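Local coordinates for histidine triad (HIT) protein (Marinobacter aquaeolei, PDB 3OHE) that belongs to the histidine triad superfamily, binds calcium in the crystal and probably acts as a hydrolase on an unidentified substrate, at residues C22-M27 / V35-R40; K77-A82 / I95-G100. All blocks are in the same frame, centred on the assembly; numbering follows the deposited sequence. Where two conformers were deposited one is given.

Interaction 1 (C22-M27 / V35-R40)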
# COMPACT_ATOMS: atom_id res chain seq x y z
N CYS A 22 13.88 -2.30 -9.91
CA CYS A 22 14.01 -1.93 -8.51
C CYS A 22 15.21 -2.52 -7.80
O CYS A 22 15.64 -3.66 -8.06
CB CYS A 22 12.79 -2.37 -7.70
SG CYS A 22 11.21 -1.70 -8.27
N ASP A 23 15.72 -1.78 -6.81
CA ASP A 23 16.52 -2.42 -5.78
C ASP A 23 15.59 -3.17 -4.84
O ASP A 23 14.54 -2.67 -4.43
CB ASP A 23 17.34 -1.37 -5.01
CG ASP A 23 18.55 -0.85 -5.79
OD1 ASP A 23 18.91 -1.40 -6.87
OD2 ASP A 23 19.20 0.13 -5.29
N VAL A 24 16.01 -4.38 -4.47
CA VAL A 24 15.22 -5.26 -3.62
C VAL A 24 15.93 -5.33 -2.29
O VAL A 24 17.07 -5.84 -2.22
CB VAL A 24 15.02 -6.65 -4.23
CG1 VAL A 24 14.03 -7.48 -3.37
CG2 VAL A 24 14.54 -6.55 -5.66
N LEU A 25 15.30 -4.78 -1.24
CA LEU A 25 15.93 -4.57 0.05
C LEU A 25 15.19 -5.34 1.13
O LEU A 25 13.98 -5.37 1.16
CB LEU A 25 15.93 -3.07 0.37
CG LEU A 25 16.53 -2.13 -0.67
CD1 LEU A 25 16.44 -0.70 -0.14
CD2 LEU A 25 18.00 -2.53 -1.07
N LEU A 26 15.96 -5.92 2.05
CA LEU A 26 15.42 -6.56 3.24
C LEU A 26 15.36 -5.53 4.37
O LEU A 26 16.39 -5.00 4.77
CB LEU A 26 16.35 -7.67 3.68
CG LEU A 26 15.95 -8.51 4.91
CD1 LEU A 26 14.68 -9.33 4.60
CD2 LEU A 26 17.14 -9.39 5.33
N MSE A 27 14.18 -5.24 4.88
CA MSE A 27 14.08 -4.37 6.07
C MSE A 27 14.77 -5.09 7.21
O MSE A 27 14.47 -6.25 7.46
CB MSE A 27 12.61 -4.06 6.41
CG MSE A 27 12.48 -3.09 7.56
SE MSE A 27 13.14 -1.30 7.16
CE MSE A 27 11.44 -0.53 6.69
N VAL A 35 10.18 -6.98 2.84
CA VAL A 35 11.00 -6.66 1.67
C VAL A 35 10.47 -5.37 1.04
O VAL A 35 9.24 -5.18 0.91
CB VAL A 35 10.99 -7.82 0.67
CG1 VAL A 35 11.69 -7.45 -0.64
CG2 VAL A 35 11.62 -9.08 1.29
N ILE A 36 11.41 -4.52 0.60
CA ILE A 36 11.10 -3.23 0.04
C ILE A 36 11.57 -3.22 -1.41
O ILE A 36 12.69 -3.64 -1.69
CB ILE A 36 11.78 -2.13 0.87
CG1 ILE A 36 11.28 -2.20 2.33
CG2 ILE A 36 11.50 -0.75 0.28
CD1 ILE A 36 11.96 -1.23 3.25
N LEU A 37 10.70 -2.76 -2.32
CA LEU A 37 11.09 -2.48 -3.70
C LEU A 37 11.29 -1.00 -3.88
O LEU A 37 10.38 -0.21 -3.55
CB LEU A 37 10.01 -2.96 -4.69
CG LEU A 37 9.78 -4.45 -4.80
CD1 LEU A 37 8.66 -4.72 -5.82
CD2 LEU A 37 11.07 -5.16 -5.19
N VAL A 38 12.46 -0.61 -4.35
CA VAL A 38 12.78 0.81 -4.59
C VAL A 38 13.05 0.99 -6.09
O VAL A 38 14.11 0.61 -6.60
CB VAL A 38 13.99 1.29 -3.81
CG1 VAL A 38 14.10 2.82 -3.93
CG2 VAL A 38 13.93 0.85 -2.33
N PRO A 39 12.08 1.58 -6.84
CA PRO A 39 12.32 1.80 -8.26
C PRO A 39 13.52 2.73 -8.46
O PRO A 39 13.62 3.76 -7.81
CB PRO A 39 11.02 2.48 -8.74
CG PRO A 39 10.03 2.14 -7.75
CD PRO A 39 10.72 1.97 -6.43
N ARG A 40 14.41 2.33 -9.37
CA ARG A 40 15.66 3.08 -9.60
C ARG A 40 15.39 4.23 -10.59
O ARG A 40 15.92 4.26 -11.70
CB ARG A 40 16.75 2.17 -10.13
CG ARG A 40 17.26 1.15 -9.12
CD ARG A 40 18.49 0.42 -9.66
NE ARG A 40 18.08 -0.39 -10.79
CZ ARG A 40 17.58 -1.62 -10.65
NH1 ARG A 40 17.64 -2.24 -9.48
NH2 ARG A 40 17.08 -2.27 -11.67
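Arg40 is bent back at its third side-chain torsion (chi3 -67°), and Asp23 has CG anti to its carbonyl carbon (chi1 -76°); together these turns bring guanidinium and carboxylate into a salt bridge, Arg40 NH1 to Asp23 OD1 at 3.0 Å. The pair closes one end of the antiparallel beta hairpin formed by strands 22-27 and 34-39, part of the antiparallel sheet of the HIT fold. OD1 lies in the guanidinium plane, but the nitrogen meets it on the anti side of the carboxylate, 30° out of that plane. The second terminal nitrogen, NH2, donates to Ser19 O, so the arginine also grips the turn that leads into strand 22-27.

Between the strands, Asp23 with Val38 and Leu25 with Ile36 are the hydrogen-bonded pairs; Leu25 O receives Ile36 N at 2.8 Å. On the face of Val24, Val35 and Leu37, Val24 divides its branches: CG1 meets Val35 CG1 at 3.6 Å, while CG2 runs beside Leu37 CD2 at 3.8 Å. Helix 119-135 covers Val24 and Val35 here, and helix 52-72 reaches Val35 and Cys22. The other face carries Leu25, whose CD1 meets Val38 CG2 at 3.7 Å and whose side chain also touches Thr13, a calcium ligand. Farther along, CE of the selenomethionine Met27 meets Ile36 CD1 at 3.5 Å in the Ile36 conformer given here.

Interaction 2 (K77-A82 / I95-G100); sequences KMNVAA and IVRYQG
The amide of Asn79 presents its oxygen to the edge of the Arg97 guanidinium, the two planes standing almost perpendicular at 87°. NH1 of Arg97 donates to Asn79 OD1 at 2.9 Å, with the oxygen near the guanidinium plane and the nitrogen tilted 25° from the carbonyl plane. With CG anti to the carbonyl carbon, Arg97 sets that atom 3.6 Å from Asn79 CG, and bends at chi2 and chi3 swing NH1 back to OD1. Asp101 forms a salt bridge with Arg97 NE, and Gly106 O is a second acceptor for NH1, so the guanidinium is held from several sides.

These residues belong to the antiparallel beta hairpin of strands 77-82 and 92-97, at the edge of the HIT sheet within the chain. Asn79 and Ile95 form a hydrogen-bonded pair, with Ile95 N to Asn79 O at 2.8 Å; the next such pair is slacker on one side, Lys77 N reaching Arg97 O at 3.3 Å. Past Asn79, Val80 to Ala82 pair with a strand of the second subunit, so the sheet continues across the dimer interface. Asn79 ND2 bonds to Asn85 OD1 of that subunit and to Met78 O, approached from above its carbonyl plane. Met78 O also accepts from Lys77 NZ, which bonds to Leu83 O and salt-bridges Glu46, both of the second subunit. Toward helix 52-72, SE of the selenomethionine Met78, in the conformer given, packs on Val96 CG2 at 3.6 Å.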
# COMPACT_ATOMS: atom_id res chain seq x y z
N LYS A 77 -1.41 -13.44 5.47
CA LYS A 77 -1.91 -12.26 4.79
C LYS A 77 -0.71 -11.40 4.41
O LYS A 77 0.22 -11.30 5.15
CB LYS A 77 -2.84 -11.47 5.71
CG LYS A 77 -3.60 -10.34 5.06
CD LYS A 77 -4.63 -10.81 4.02
CE LYS A 77 -5.26 -9.64 3.20
NZ LYS A 77 -4.20 -8.83 2.49
N MSE A 78 -0.79 -10.77 3.23
CA MSE A 78 0.18 -9.75 2.87
C MSE A 78 -0.26 -8.38 3.27
O MSE A 78 -1.45 -8.07 3.27
CB MSE A 78 0.45 -9.73 1.36
CG MSE A 78 1.15 -10.95 0.86
SE MSE A 78 2.92 -11.27 1.64
CE MSE A 78 3.95 -9.76 1.15
N ASN A 79 0.72 -7.54 3.59
CA ASN A 79 0.49 -6.09 3.73
C ASN A 79 1.45 -5.39 2.76
O ASN A 79 2.67 -5.64 2.80
CB ASN A 79 0.76 -5.62 5.14
CG ASN A 79 -0.25 -6.08 6.21
OD1 ASN A 79 -0.03 -5.71 7.38
ND2 ASN A 79 -1.31 -6.80 5.86
N VAL A 80 0.91 -4.56 1.87
CA VAL A 80 1.67 -3.85 0.86
C VAL A 80 1.34 -2.38 1.01
O VAL A 80 0.17 -2.00 1.14
CB VAL A 80 1.35 -4.37 -0.56
CG1 VAL A 80 2.18 -3.62 -1.63
CG2 VAL A 80 1.67 -5.88 -0.66
N ALA A 81 2.37 -1.52 1.02
CA ALA A 81 2.14 -0.10 1.32
C ALA A 81 3.22 0.79 0.75
O ALA A 81 4.40 0.44 0.76
CB ALA A 81 2.03 0.17 2.85
N ALA A 82 2.82 1.99 0.31
CA ALA A 82 3.73 3.07 -0.05
C ALA A 82 3.33 4.22 0.89
O ALA A 82 2.23 4.77 0.77
CB ALA A 82 3.55 3.47 -1.55
N ILE A 95 5.09 -6.98 3.42
CA ILE A 95 5.27 -7.56 4.76
C ILE A 95 4.37 -8.79 4.89
O ILE A 95 3.15 -8.69 4.68
CB ILE A 95 4.94 -6.55 5.86
CG1 ILE A 95 5.68 -5.22 5.62
CG2 ILE A 95 5.31 -7.15 7.24
CD1 ILE A 95 5.24 -4.08 6.51
N VAL A 96 4.96 -9.94 5.15
CA VAL A 96 4.20 -11.16 5.43
C VAL A 96 3.69 -11.12 6.86
O VAL A 96 4.46 -10.89 7.79
CB VAL A 96 5.05 -12.43 5.19
CG1 VAL A 96 4.23 -13.68 5.54
CG2 VAL A 96 5.56 -12.49 3.79
N ARG A 97 2.38 -11.33 7.01
CA ARG A 97 1.75 -11.33 8.33
C ARG A 97 1.23 -12.72 8.69
O ARG A 97 0.87 -13.51 7.80
CB ARG A 97 0.57 -10.34 8.37
CG ARG A 97 0.93 -8.94 7.98
CD ARG A 97 1.98 -8.30 8.87
NE ARG A 97 1.59 -8.33 10.28
CZ ARG A 97 0.84 -7.41 10.87
NH1 ARG A 97 0.39 -6.37 10.21
NH2 ARG A 97 0.53 -7.55 12.15
N TYR A 98 1.17 -12.96 10.00
CA TYR A 98 0.67 -14.21 10.55
C TYR A 98 -0.31 -13.86 11.66
O TYR A 98 -0.06 -12.95 12.43
CB TYR A 98 1.79 -15.07 11.13
CG TYR A 98 2.93 -15.35 10.19
CD1 TYR A 98 2.92 -16.45 9.36
CD2 TYR A 98 4.03 -14.54 10.15
CE1 TYR A 98 3.98 -16.70 8.50
CE2 TYR A 98 5.08 -14.77 9.33
CZ TYR A 98 5.07 -15.88 8.52
OH TYR A 98 6.15 -16.09 7.69
N GLN A 99 -1.34 -14.68 11.83
CA GLN A 99 -2.24 -14.51 12.98
C GLN A 99 -1.47 -14.62 14.30
O GLN A 99 -1.89 -14.05 15.32
CB GLN A 99 -3.36 -15.55 12.91
CG GLN A 99 -4.24 -15.50 11.67
CD GLN A 99 -5.36 -16.53 11.79
OE1 GLN A 99 -6.17 -16.48 12.72
NE2 GLN A 99 -5.36 -17.50 10.89
N GLY A 100 -0.32 -15.30 14.30
CA GLY A 100 0.48 -15.41 15.52
C GLY A 100 1.54 -14.34 15.71
O GLY A 100 2.24 -14.33 16.73

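How the interactions relate
From the N terminus, the chain passes through strand 13-18 into strand 22-27, and interaction 1 closes a short loop when strand 34-39 returns alongside. Helix 52-72 then crosses one face of the sheet before strand 77-82 begins; interaction 2 closes the second loop as strand 92-97 comes back. The contacts follow in series, neither enclosing nor crossing the other. Their centres are about 16 Å apart and their nearest atoms about 5 Å, without touching, yet strands 34-39 and 92-97 are neighbours and join both hairpins into one sheet. Interaction 1 lies toward the calcium-binding Thr13, whereas interaction 2 reaches the second subunit.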